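Local coordinates for rRNA adenine N-6-methyltransferase (Saccharopolyspora erythraea, PDB 6NVM), which dimethylates a single adenine of 23S rRNA at N6, using S-adenosyl-L-methionine as methyl donor, and so lowers the ribosome's affinity for macrolide-lincosamide-streptogramin B antibiotics, at residues A[161-166]-A[213-218]; A[61-66]-A[86-91]; A[263-268]-A[289-294]. All blocks are in the same frame, centred on the assembly; numbering follows the deposited sequence.

How the contacts relate
Contact 2 (61-66 with 86-91) comes first along the chain, contact 1 (161-166 with 213-218) next and contact 3 (263-268 with 289-294) last, each closing before the next opens. Contact 1 lies within the seven-stranded sheet, and contact 2 joins helices 56-65 and 83-89. Their centres are 13 Å apart and they touch, with T161 OG1 probably hydrogen-bonded to A66 O at 3.0 Å. Contact 3 stands apart among the C-terminal helices, its centre 33 Å from that of contact 1 and 43 Å from that of contact 2. Contacts 1 and 2 thus build the Rossmann-like core that binds S-adenosyl-L-methionine, and contact 3 the C-terminal helical part.

Contact 1: A[161-166]-A[213-218]; sequences TATMVT and SAIMRL
M164 and M216 face each other as a hydrogen-bonded antiparallel pair, M164 N giving its hydrogen to M216 O at 2.9 Å and M216 N returning a bond to M164 O. A162 with L218 and T166 with A214 repeat the exchange, making six backbone bonds in all. M216 CB leaves the sheet on the same face as M164 and T166. Its CG, between the backbone N and the carbonyl carbon (chi1 63°), stands 4.3 Å from M164 CB and 3.9 Å from M164 O. SD passes alongside T166, 4.1 Å from T166 OG1, the two side chains crossing at about a right angle; the bend at chi3 (-65°) then turns CE away from T166 toward L218 of its own strand. In this Rossmann-like sheet 159-167 is the last of the parallel strands, and 213-220 runs antiparallel between it and edge strand 192-200: the class I methyltransferase order 3-2-1-4-5-7-6, with reversed strand 7 inserted between 5 and 6. Helices 146-155 and 168-175 cover the M216 face. On the opposite face, T163 CG2 meets I215 CG2 at 3.9 Å, and V165 CG2 approaches I215 CG1 at 4.2 Å. The V165 side chain is about 4 Å from that of A140, predicted to bind S-adenosyl-L-methionine. R217 lies alongside T163, and its guanidinium reaches E195 in a salt bridge and T65 O in a hydrogen bond. I62 of helix 56-65 packs against T163, V165 and I215.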
ATOM      1  N   THR A 161       6.609   1.598   6.752  1.00 27.20           N
ATOM      2  CA  THR A 161       6.377   0.749   5.598  1.00 30.10           C
ATOM      3  C   THR A 161       5.250  -0.224   5.891  1.00 30.32           C
ATOM      4  O   THR A 161       4.993  -0.585   7.045  1.00 29.28           O
ATOM      5  CB  THR A 161       7.624  -0.054   5.210  1.00 34.88           C
ATOM      6  OG1 THR A 161       7.902  -1.014   6.237  1.00 36.87           O
ATOM      7  CG2 THR A 161       8.805   0.866   5.022  1.00 35.56           C
ATOM      8  N   ALA A 162       4.578  -0.643   4.822  1.00 26.10           N
ATOM      9  CA  ALA A 162       3.568  -1.688   4.882  1.00 26.22           C
ATOM     10  C   ALA A 162       3.890  -2.673   3.773  1.00 30.60           C
ATOM     11  O   ALA A 162       3.929  -2.295   2.598  1.00 32.83           O
ATOM     12  CB  ALA A 162       2.154  -1.128   4.722  1.00 29.39           C
ATOM     13  N   THR A 163       4.146  -3.920   4.148  1.00 25.01           N
ATOM     14  CA  THR A 163       4.499  -4.977   3.212  1.00 25.13           C
ATOM     15  C   THR A 163       3.366  -5.989   3.231  1.00 29.82           C
ATOM     16  O   THR A 163       3.029  -6.524   4.293  1.00 29.88           O
ATOM     17  CB  THR A 163       5.829  -5.621   3.600  1.00 29.00           C
ATOM     18  OG1 THR A 163       6.850  -4.616   3.613  1.00 29.79           O
ATOM     19  CG2 THR A 163       6.224  -6.710   2.613  1.00 28.75           C
ATOM     20  N   MET A 164       2.788  -6.259   2.064  0.65 30.22           N
ATOM     21  CA  MET A 164       1.560  -7.033   1.988  0.65 32.61           C
ATOM     22  C   MET A 164       1.647  -8.057   0.871  0.65 33.23           C
ATOM     23  O   MET A 164       2.156  -7.764  -0.215  0.65 32.87           O
ATOM     24  CB  MET A 164       0.350  -6.123   1.747  0.65 34.69           C
ATOM     25  CG  MET A 164      -0.010  -5.266   2.936  0.65 37.08           C
ATOM     26  SD  MET A 164      -1.175  -3.961   2.503  0.65 38.78           S
ATOM     27  CE  MET A 164      -0.108  -2.835   1.608  0.65 36.90           C
ATOM     28  N   VAL A 165       1.143  -9.255   1.153  1.00 30.48           N
ATOM     29  CA  VAL A 165       0.896 -10.273   0.143  1.00 30.64           C
ATOM     30  C   VAL A 165      -0.575 -10.158  -0.228  1.00 31.24           C
ATOM     31  O   VAL A 165      -1.451 -10.322   0.633  1.00 31.10           O
ATOM     32  CB  VAL A 165       1.230 -11.680   0.659  1.00 31.86           C
ATOM     33  CG1 VAL A 165       0.932 -12.725  -0.411  1.00 33.12           C
ATOM     34  CG2 VAL A 165       2.674 -11.749   1.098  1.00 31.53           C
ATOM     35  N   THR A 166      -0.849  -9.851  -1.493  1.00 33.06           N
ATOM     36  CA  THR A 166      -2.206  -9.664  -1.993  1.00 34.07           C
ATOM     37  C   THR A 166      -2.393 -10.491  -3.258  1.00 34.79           C
ATOM     38  O   THR A 166      -1.456 -11.106  -3.768  1.00 35.81           O
ATOM     39  CB  THR A 166      -2.496  -8.185  -2.288  1.00 30.58           C
ATOM     40  OG1 THR A 166      -1.757  -7.768  -3.447  1.00 33.26           O
ATOM     41  CG2 THR A 166      -2.108  -7.310  -1.105  1.00 28.58           C
ATOM     42  N   SER A 213      -0.612 -14.444  -6.448  1.00 35.92           N
ATOM     43  CA  SER A 213      -0.505 -13.355  -5.491  1.00 33.96           C
ATOM     44  C   SER A 213       0.708 -12.494  -5.841  1.00 33.90           C
ATOM     45  O   SER A 213       1.376 -12.700  -6.858  1.00 35.43           O
ATOM     46  CB  SER A 213      -0.413 -13.906  -4.066  1.00 38.91           C
ATOM     47  OG  SER A 213      -1.592 -14.602  -3.702  1.00 39.92           O
ATOM     48  N   ALA A 214       0.998 -11.533  -4.971  1.00 34.04           N
ATOM     49  CA  ALA A 214       2.127 -10.642  -5.179  1.00 34.23           C
ATOM     50  C   ALA A 214       2.503 -10.031  -3.841  1.00 30.74           C
ATOM     51  O   ALA A 214       1.684  -9.958  -2.921  1.00 30.56           O
ATOM     52  CB  ALA A 214       1.797  -9.550  -6.204  1.00 39.33           C
ATOM     53  N   ILE A 215       3.757  -9.609  -3.739  1.00 28.24           N
ATOM     54  CA  ILE A 215       4.213  -8.772  -2.639  1.00 27.88           C
ATOM     55  C   ILE A 215       4.225  -7.337  -3.130  1.00 29.80           C
ATOM     56  O   ILE A 215       4.823  -7.034  -4.171  1.00 30.60           O
ATOM     57  CB  ILE A 215       5.608  -9.187  -2.142  1.00 27.99           C
ATOM     58  CG1 ILE A 215       5.611 -10.655  -1.714  1.00 30.99           C
ATOM     59  CG2 ILE A 215       6.035  -8.294  -0.981  1.00 29.80           C
ATOM     60  CD1 ILE A 215       6.995 -11.221  -1.513  1.00 33.97           C
ATOM     61  N   MET A 216       3.563  -6.456  -2.391  1.00 30.37           N
ATOM     62  CA  MET A 216       3.601  -5.027  -2.655  1.00 32.16           C
ATOM     63  C   MET A 216       3.946  -4.308  -1.359  1.00 29.83           C
ATOM     64  O   MET A 216       3.721  -4.825  -0.260  1.00 28.41           O
ATOM     65  CB  MET A 216       2.262  -4.514  -3.215  1.00 35.45           C
ATOM     66  CG  MET A 216       1.077  -4.662  -2.275  1.00 35.57           C
ATOM     67  SD  MET A 216      -0.442  -3.927  -2.934  1.00 37.72           S
ATOM     68  CE  MET A 216       0.007  -2.198  -2.989  1.00 38.11           C
ATOM     69  N   ARG A 217       4.494  -3.105  -1.497  1.00 26.56           N
ATOM     70  CA  ARG A 217       4.954  -2.334  -0.353  1.00 28.58           C
ATOM     71  C   ARG A 217       4.539  -0.879  -0.496  1.00 29.24           C
ATOM     72  O   ARG A 217       4.642  -0.300  -1.579  1.00 31.74           O
ATOM     73  CB  ARG A 217       6.479  -2.436  -0.206  1.00 32.23           C
ATOM     74  CG  ARG A 217       7.071  -1.621   0.939  1.00 39.05           C
ATOM     75  CD  ARG A 217       8.561  -1.926   1.107  1.00 46.48           C
ATOM     76  NE  ARG A 217       9.290  -1.724  -0.145  1.00 53.27           N
ATOM     77  CZ  ARG A 217      10.534  -2.131  -0.366  1.00 60.30           C
ATOM     78  NH1 ARG A 217      11.211  -2.770   0.578  1.00 62.01           N
ATOM     79  NH2 ARG A 217      11.105  -1.901  -1.539  1.00 63.32           N
ATOM     80  N   LEU A 218       4.044  -0.311   0.598  1.00 32.45           N
ATOM     81  CA  LEU A 218       3.876   1.129   0.748  1.00 30.82           C
ATOM     82  C   LEU A 218       4.996   1.665   1.626  1.00 30.34           C
ATOM     83  O   LEU A 218       5.349   1.050   2.634  1.00 30.78           O
ATOM     84  CB  LEU A 218       2.530   1.476   1.392  1.00 31.90           C
ATOM     85  CG  LEU A 218       1.261   0.868   0.809  1.00 42.15           C
ATOM     86  CD1 LEU A 218       0.042   1.408   1.550  1.00 44.30           C
ATOM     87  CD2 LEU A 218       1.168   1.163  -0.665  1.00 48.94           C
TER

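Contact 2: A[61-66]-A[86-91]; sequences RIAETA and RELADR
A63 CB meets E87 CB and L88 CD2, both at 4.1 Å, and the guanidinium of R91, whose NH1 is 4.0 Å from the same methyl. L88 reaches in with a single branch, CD2 also touching A63 CA. The methyl of A63 sits over one face of the guanidinium, 3.8 Å above its plane and displaced toward the rim, so this is carbon packed against a flat cation. No hydrogen bond crosses between the segments.

What holds the guanidinium in this attitude comes from its own segment. R91 runs extended from CG to NE, and NH1 then turns back to donate to E87 O at 2.8 Å. That oxygen lies almost in the guanidinium plane, 7° out of it, although NH1 itself approaches from above the carbonyl plane of E87. The bond would therefore limit rotation of the flat group and keep a face against A63. At its outer side E64 CG lies 4.2 Å from R91 NH2, and E64 OE2, 4.3 Å from R91 NH2, is beyond salt-bridge range and may add a weak attraction.

L68, in the loop after helix 56-65, touches both L88 and R91. Helix 83-89 is the crossover of a beta-alpha-beta unit between parallel strands 73-77 and 94-98 of the Rossmann-like sheet. Deeper in, L88 and I62 both pack on V138 of strand 135-140, while I62 also reaches strand 159-167, so helices 56-65 and 83-89 lie side by side on one face of the central sheet.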
ATOM      1  N   ARG A  61      11.884 -13.322   1.632  1.00 33.76           N
ATOM      2  CA  ARG A  61      11.792 -12.125   0.802  1.00 34.10           C
ATOM      3  C   ARG A  61      10.867 -11.089   1.429  1.00 30.88           C
ATOM      4  O   ARG A  61      11.170  -9.889   1.428  1.00 33.30           O
ATOM      5  CB  ARG A  61      11.303 -12.519  -0.593  1.00 43.48           C
ATOM      6  CG  ARG A  61      11.226 -11.388  -1.592  1.00 55.58           C
ATOM      7  CD  ARG A  61      12.607 -10.949  -2.017  1.00 66.20           C
ATOM      8  NE  ARG A  61      12.553 -10.005  -3.127  1.00 74.82           N
ATOM      9  CZ  ARG A  61      13.602  -9.335  -3.587  1.00 81.84           C
ATOM     10  NH1 ARG A  61      14.796  -9.497  -3.029  1.00 83.86           N
ATOM     11  NH2 ARG A  61      13.456  -8.496  -4.604  1.00 83.97           N
ATOM     12  N   ILE A  62       9.736 -11.535   1.977  1.00 25.91           N
ATOM     13  CA  ILE A  62       8.822 -10.623   2.654  1.00 28.01           C
ATOM     14  C   ILE A  62       9.523  -9.939   3.822  1.00 31.24           C
ATOM     15  O   ILE A  62       9.444  -8.714   3.988  1.00 33.15           O
ATOM     16  CB  ILE A  62       7.563 -11.379   3.117  1.00 27.02           C
ATOM     17  CG1 ILE A  62       6.818 -11.947   1.906  1.00 26.87           C
ATOM     18  CG2 ILE A  62       6.660 -10.464   3.936  1.00 29.88           C
ATOM     19  CD1 ILE A  62       5.776 -12.987   2.256  1.00 29.22           C
ATOM     20  N   ALA A  63      10.204 -10.723   4.660  1.00 30.52           N
ATOM     21  CA  ALA A  63      10.838 -10.155   5.844  1.00 31.73           C
ATOM     22  C   ALA A  63      11.898  -9.127   5.464  1.00 35.47           C
ATOM     23  O   ALA A  63      12.001  -8.067   6.093  1.00 36.06           O
ATOM     24  CB  ALA A  63      11.444 -11.270   6.696  1.00 30.85           C
ATOM     25  N   GLU A  64      12.694  -9.422   4.431  1.00 33.84           N
ATOM     26  CA  GLU A  64      13.697  -8.468   3.967  1.00 42.31           C
ATOM     27  C   GLU A  64      13.057  -7.235   3.330  1.00 42.45           C
ATOM     28  O   GLU A  64      13.586  -6.124   3.461  1.00 45.01           O
ATOM     29  CB  GLU A  64      14.640  -9.165   2.984  1.00 52.15           C
ATOM     30  CG  GLU A  64      15.449 -10.293   3.628  1.00 66.00           C
ATOM     31  CD  GLU A  64      16.041 -11.265   2.620  1.00 79.23           C
ATOM     32  OE1 GLU A  64      15.556 -11.315   1.467  1.00 83.43           O
ATOM     33  OE2 GLU A  64      16.993 -11.988   2.988  1.00 83.48           O
ATOM     34  N   THR A  65      11.914  -7.404   2.664  1.00 41.43           N
ATOM     35  CA  THR A  65      11.233  -6.277   2.034  1.00 41.78           C
ATOM     36  C   THR A  65      10.735  -5.267   3.058  1.00 40.78           C
ATOM     37  O   THR A  65      10.600  -4.077   2.744  1.00 39.01           O
ATOM     38  CB  THR A  65      10.052  -6.791   1.199  1.00 43.54           C
ATOM     39  OG1 THR A  65      10.544  -7.569   0.105  1.00 43.89           O
ATOM     40  CG2 THR A  65       9.202  -5.647   0.659  1.00 44.82           C
ATOM     41  N   ALA A  66      10.432  -5.715   4.275  1.00 34.92           N
ATOM     42  CA  ALA A  66       9.792  -4.840   5.244  1.00 32.99           C
ATOM     43  C   ALA A  66      10.723  -3.762   5.786  1.00 31.46           C
ATOM     44  O   ALA A  66      10.251  -2.868   6.493  1.00 33.89           O
ATOM     45  CB  ALA A  66       9.229  -5.677   6.389  1.00 33.20           C
ATOM     46  N   ARG A  86       8.311 -15.515  12.879  1.00 24.47           N
ATOM     47  CA  ARG A  86       9.643 -15.773  13.430  1.00 26.01           C
ATOM     48  C   ARG A  86      10.704 -14.946  12.716  1.00 26.55           C
ATOM     49  O   ARG A  86      11.609 -14.385  13.351  1.00 28.33           O
ATOM     50  CB  ARG A  86       9.980 -17.257  13.307  1.00 29.50           C
ATOM     51  CG  ARG A  86       9.035 -18.207  14.038  1.00 29.30           C
ATOM     52  CD  ARG A  86       9.307 -19.658  13.632  1.00 30.17           C
ATOM     53  NE  ARG A  86       8.223 -20.564  14.017  1.00 29.81           N
ATOM     54  CZ  ARG A  86       8.218 -21.339  15.095  1.00 31.53           C
ATOM     55  NH1 ARG A  86       9.251 -21.355  15.931  1.00 34.72           N
ATOM     56  NH2 ARG A  86       7.173 -22.122  15.333  1.00 29.22           N
ATOM     57  N   GLU A  87      10.614 -14.861  11.390  1.00 27.82           N
ATOM     58  CA  GLU A  87      11.628 -14.136  10.636  1.00 27.23           C
ATOM     59  C   GLU A  87      11.511 -12.632  10.832  1.00 28.30           C
ATOM     60  O   GLU A  87      12.529 -11.929  10.831  1.00 30.37           O
ATOM     61  CB  GLU A  87      11.544 -14.536   9.166  1.00 31.22           C
ATOM     62  CG  GLU A  87      11.787 -16.039   9.022  1.00 35.95           C
ATOM     63  CD  GLU A  87      12.092 -16.489   7.615  1.00 40.11           C
ATOM     64  OE1 GLU A  87      12.458 -15.636   6.774  1.00 39.71           O
ATOM     65  OE2 GLU A  87      11.967 -17.711   7.361  1.00 39.98           O
ATOM     66  N   LEU A  88      10.294 -12.120  11.034  1.00 25.97           N
ATOM     67  CA  LEU A  88      10.134 -10.721  11.401  1.00 24.96           C
ATOM     68  C   LEU A  88      10.719 -10.441  12.778  1.00 25.19           C
ATOM     69  O   LEU A  88      11.375  -9.412  12.984  1.00 24.13           O
ATOM     70  CB  LEU A  88       8.658 -10.337  11.384  1.00 25.30           C
ATOM     71  CG  LEU A  88       7.902 -10.545  10.079  1.00 25.12           C
ATOM     72  CD1 LEU A  88       6.418 -10.292  10.300  1.00 26.35           C
ATOM     73  CD2 LEU A  88       8.460  -9.644   8.998  1.00 27.76           C
ATOM     74  N   ALA A  89      10.475 -11.338  13.737  1.00 26.56           N
ATOM     75  CA  ALA A  89      10.957 -11.143  15.100  1.00 26.90           C
ATOM     76  C   ALA A  89      12.477 -11.205  15.199  1.00 29.55           C
ATOM     77  O   ALA A  89      13.047 -10.620  16.125  1.00 30.48           O
ATOM     78  CB  ALA A  89      10.339 -12.183  16.031  1.00 25.88           C
ATOM     79  N   ASP A  90      13.142 -11.882  14.258  1.00 29.47           N
ATOM     80  CA  ASP A  90      14.599 -11.898  14.215  1.00 30.73           C
ATOM     81  C   ASP A  90      15.196 -10.539  13.868  1.00 34.41           C
ATOM     82  O   ASP A  90      16.369 -10.292  14.173  1.00 35.81           O
ATOM     83  CB  ASP A  90      15.093 -12.907  13.178  1.00 33.39           C
ATOM     84  CG  ASP A  90      15.003 -14.342  13.653  1.00 40.14           C
ATOM     85  OD1 ASP A  90      14.848 -14.565  14.870  1.00 41.69           O
ATOM     86  OD2 ASP A  90      15.110 -15.247  12.795  1.00 42.05           O
ATOM     87  N   ARG A  91      14.431  -9.669  13.215  1.00 27.57           N
ATOM     88  CA  ARG A  91      14.953  -8.425  12.672  1.00 29.18           C
ATOM     89  C   ARG A  91      14.403  -7.178  13.346  1.00 30.81           C
ATOM     90  O   ARG A  91      15.093  -6.157  13.374  1.00 32.69           O
ATOM     91  CB  ARG A  91      14.645  -8.348  11.168  1.00 30.52           C
ATOM     92  CG  ARG A  91      15.268  -9.476  10.339  1.00 33.26           C
ATOM     93  CD  ARG A  91      14.605  -9.591   8.965  1.00 37.37           C
ATOM     94  NE  ARG A  91      15.353 -10.458   8.052  1.00 38.80           N
ATOM     95  CZ  ARG A  91      15.307 -11.789   8.058  1.00 40.81           C
ATOM     96  NH1 ARG A  91      14.555 -12.437   8.939  1.00 36.68           N
ATOM     97  NH2 ARG A  91      16.026 -12.481   7.183  1.00 43.75           N
TER

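Contact 3: A[263-268]-A[289-294]; sequences EAALDH and FERLDQ
H268 NE2 donates to E290 OE1 at 2.9 Å, a nearly straight bond with 171° at the hydrogen and the single hydrogen bond between the two segments. The carboxylate oxygen lies at the edge of the imidazole, almost in its plane. On the E290 side the geometry is less regular: NE2 comes in from above the carboxylate, 40° out of its plane, and the two flat groups are turned steeply against each other. Both residues carry CG anti to the backbone N (chi1 179° in each), which swings the ring and the carboxylate out from their helices until they bridge the outer side of the groove. A nearby carboxylate would be expected to favour a protonated imidazole, though both residues are exposed and the effect may be modest.

Beneath this bridge the R291 side chain lies against the other helix. Its CB lies 3.9 Å from H268 CD2, and CG comes to 3.5 Å from A265 CA. The chain bends at chi2 and runs on past A264, whose CB sits over one face of the guanidinium, 3.6 Å from R291 NH2. Deeper still, A265 CB presses on L292 at CG, 3.5 Å away, which is tight for two carbons. L292 also packs on M237 of helix 228-243 and L253 of helix 249-254.

Helix 259-269 comes close to helix 282-292 at A265, whose CA is 5.0 Å from R291 CA, consistent with its small side chain; A264 instead offers its methyl to the guanidinium. Such close helix packing at an alanine, polar at the exposed edge and apolar within, belongs here to the C-terminal helical part that follows the Rossmann-like core in rRNA adenine dimethylases.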
ATOM      1  N   GLU A 263      -3.638  24.115 -21.279  0.56 36.78           N
ATOM      2  CA  GLU A 263      -2.779  23.683 -22.377  0.56 35.83           C
ATOM      3  C   GLU A 263      -1.317  23.686 -21.955  0.56 33.05           C
ATOM      4  O   GLU A 263      -0.580  22.731 -22.233  0.56 31.16           O
ATOM      5  CB  GLU A 263      -2.990  24.581 -23.602  0.56 40.70           C
ATOM      6  CG  GLU A 263      -2.082  24.226 -24.785  0.56 43.54           C
ATOM      7  CD  GLU A 263      -2.398  25.002 -26.054  0.56 52.45           C
ATOM      8  OE1 GLU A 263      -3.411  25.733 -26.076  0.56 56.10           O
ATOM      9  OE2 GLU A 263      -1.630  24.875 -27.035  0.56 50.11           O
ATOM     10  N   ALA A 264      -0.882  24.743 -21.266  1.00 35.86           N
ATOM     11  CA  ALA A 264       0.506  24.813 -20.818  1.00 39.59           C
ATOM     12  C   ALA A 264       0.829  23.693 -19.834  1.00 32.92           C
ATOM     13  O   ALA A 264       1.943  23.151 -19.842  1.00 32.00           O
ATOM     14  CB  ALA A 264       0.782  26.176 -20.180  1.00 43.94           C
ATOM     15  N   ALA A 265      -0.130  23.344 -18.971  1.00 32.71           N
ATOM     16  CA  ALA A 265       0.111  22.323 -17.953  1.00 34.34           C
ATOM     17  C   ALA A 265       0.187  20.934 -18.570  1.00 30.60           C
ATOM     18  O   ALA A 265       1.062  20.135 -18.219  1.00 28.81           O
ATOM     19  CB  ALA A 265      -0.986  22.373 -16.893  1.00 34.30           C
ATOM     20  N   LEU A 266      -0.740  20.617 -19.472  1.00 32.84           N
ATOM     21  CA  LEU A 266      -0.676  19.346 -20.186  1.00 32.73           C
ATOM     22  C   LEU A 266       0.668  19.180 -20.882  1.00 31.12           C
ATOM     23  O   LEU A 266       1.326  18.140 -20.752  1.00 32.77           O
ATOM     24  CB  LEU A 266      -1.825  19.258 -21.192  1.00 33.61           C
ATOM     25  CG  LEU A 266      -3.218  19.123 -20.579  1.00 38.83           C
ATOM     26  CD1 LEU A 266      -4.289  19.347 -21.640  1.00 40.53           C
ATOM     27  CD2 LEU A 266      -3.399  17.760 -19.925  1.00 36.38           C
ATOM     28  N   ASP A 267       1.105  20.210 -21.611  1.00 29.90           N
ATOM     29  CA  ASP A 267       2.378  20.122 -22.316  1.00 28.60           C
ATOM     30  C   ASP A 267       3.539  19.958 -21.336  1.00 28.60           C
ATOM     31  O   ASP A 267       4.456  19.167 -21.575  1.00 29.41           O
ATOM     32  CB  ASP A 267       2.581  21.359 -23.193  1.00 28.97           C
ATOM     33  CG  ASP A 267       1.732  21.336 -24.466  1.00 34.69           C
ATOM     34  OD1 ASP A 267       1.009  20.341 -24.707  1.00 32.67           O
ATOM     35  OD2 ASP A 267       1.795  22.320 -25.237  1.00 35.09           O
ATOM     36  N   HIS A 268       3.518  20.704 -20.229  1.00 31.57           N
ATOM     37  CA  HIS A 268       4.566  20.576 -19.219  1.00 33.07           C
ATOM     38  C   HIS A 268       4.639  19.152 -18.682  1.00 31.59           C
ATOM     39  O   HIS A 268       5.734  18.608 -18.477  1.00 32.93           O
ATOM     40  CB  HIS A 268       4.311  21.578 -18.086  1.00 31.95           C
ATOM     41  CG  HIS A 268       5.315  21.511 -16.979  1.00 37.73           C
ATOM     42  ND1 HIS A 268       6.663  21.713 -17.186  1.00 39.51           N
ATOM     43  CD2 HIS A 268       5.169  21.263 -15.654  1.00 38.71           C
ATOM     44  CE1 HIS A 268       7.305  21.590 -16.036  1.00 39.64           C
ATOM     45  NE2 HIS A 268       6.421  21.317 -15.092  1.00 37.79           N
ATOM     46  N   PHE A 289       0.056  19.384 -11.943  1.00 30.27           N
ATOM     47  CA  PHE A 289      -0.372  20.258 -10.856  1.00 29.72           C
ATOM     48  C   PHE A 289       0.593  21.419 -10.682  1.00 31.42           C
ATOM     49  O   PHE A 289       0.171  22.557 -10.452  1.00 33.91           O
ATOM     50  CB  PHE A 289      -0.488  19.468  -9.552  1.00 29.99           C
ATOM     51  CG  PHE A 289      -0.809  20.333  -8.365  1.00 30.75           C
ATOM     52  CD1 PHE A 289      -2.068  20.888  -8.225  1.00 31.38           C
ATOM     53  CD2 PHE A 289       0.154  20.611  -7.408  1.00 29.51           C
ATOM     54  CE1 PHE A 289      -2.367  21.699  -7.149  1.00 34.10           C
ATOM     55  CE2 PHE A 289      -0.139  21.424  -6.325  1.00 32.28           C
ATOM     56  CZ  PHE A 289      -1.401  21.970  -6.198  1.00 34.40           C
ATOM     57  N   GLU A 290       1.894  21.143 -10.783  1.00 31.94           N
ATOM     58  CA  GLU A 290       2.904  22.184 -10.654  1.00 36.78           C
ATOM     59  C   GLU A 290       2.592  23.367 -11.560  1.00 37.80           C
ATOM     60  O   GLU A 290       2.581  24.519 -11.119  1.00 40.30           O
ATOM     61  CB  GLU A 290       4.272  21.590 -10.982  1.00 39.81           C
ATOM     62  CG  GLU A 290       5.435  22.560 -10.913  1.00 45.82           C
ATOM     63  CD  GLU A 290       6.758  21.888 -11.258  1.00 49.16           C
ATOM     64  OE1 GLU A 290       6.793  21.081 -12.220  1.00 47.03           O
ATOM     65  OE2 GLU A 290       7.754  22.158 -10.556  1.00 50.41           O
ATOM     66  N   ARG A 291       2.332  23.097 -12.840  1.00 33.91           N
ATOM     67  CA  ARG A 291       2.070  24.185 -13.774  1.00 35.02           C
ATOM     68  C   ARG A 291       0.693  24.792 -13.546  1.00 37.82           C
ATOM     69  O   ARG A 291       0.521  26.011 -13.654  1.00 39.64           O
ATOM     70  CB  ARG A 291       2.207  23.689 -15.216  1.00 37.33           C
ATOM     71  CG  ARG A 291       1.998  24.777 -16.271  1.00 42.05           C
ATOM     72  CD  ARG A 291       2.959  25.956 -16.080  1.00 46.72           C
ATOM     73  NE  ARG A 291       2.735  27.006 -17.070  1.00 51.31           N
ATOM     74  CZ  ARG A 291       1.801  27.949 -16.969  1.00 56.85           C
ATOM     75  NH1 ARG A 291       0.992  27.984 -15.916  1.00 57.24           N
ATOM     76  NH2 ARG A 291       1.674  28.860 -17.925  1.00 60.39           N
ATOM     77  N   LEU A 292      -0.306  23.963 -13.234  1.00 34.38           N
ATOM     78  CA  LEU A 292      -1.639  24.506 -12.999  1.00 36.60           C
ATOM     79  C   LEU A 292      -1.676  25.396 -11.769  1.00 38.75           C
ATOM     80  O   LEU A 292      -2.434  26.371 -11.735  1.00 37.87           O
ATOM     81  CB  LEU A 292      -2.658  23.382 -12.844  1.00 36.45           C
ATOM     82  CG  LEU A 292      -3.075  22.674 -14.132  1.00 39.47           C
ATOM     83  CD1 LEU A 292      -4.025  21.563 -13.796  1.00 42.95           C
ATOM     84  CD2 LEU A 292      -3.722  23.643 -15.115  1.00 38.43           C
ATOM     85  N   ASP A 293      -0.870  25.084 -10.759  1.00 40.60           N
ATOM     86  CA  ASP A 293      -0.941  25.782  -9.483  1.00 44.02           C
ATOM     87  C   ASP A 293      -0.172  27.097  -9.476  1.00 54.02           C
ATOM     88  O   ASP A 293      -0.094  27.741  -8.423  1.00 55.44           O
ATOM     89  CB  ASP A 293      -0.425  24.876  -8.368  1.00 38.44           C
ATOM     90  CG  ASP A 293      -0.965  25.263  -7.010  1.00 39.38           C
ATOM     91  OD1 ASP A 293      -2.180  25.542  -6.914  1.00 40.72           O
ATOM     92  OD2 ASP A 293      -0.184  25.256  -6.033  1.00 40.33           O
ATOM     93  N   GLN A 294       0.398  27.505 -10.606  1.00 59.23           N
ATOM     94  CA  GLN A 294       1.088  28.787 -10.686  1.00 68.97           C
ATOM     95  C   GLN A 294       0.097  29.929 -10.880  1.00 76.38           C
ATOM     96  O   GLN A 294      -0.697  29.918 -11.820  1.00 80.48           O
ATOM     97  CB  GLN A 294       2.109  28.781 -11.823  1.00 68.90           C
ATOM     98  CG  GLN A 294       3.296  27.865 -11.588  1.00 67.43           C
ATOM     99  CD  GLN A 294       4.344  27.987 -12.680  1.00 67.79           C
ATOM    100  OE1 GLN A 294       4.215  28.808 -13.591  1.00 67.51           O
ATOM    101  NE2 GLN A 294       5.387  27.167 -12.595  1.00 67.19           N
TER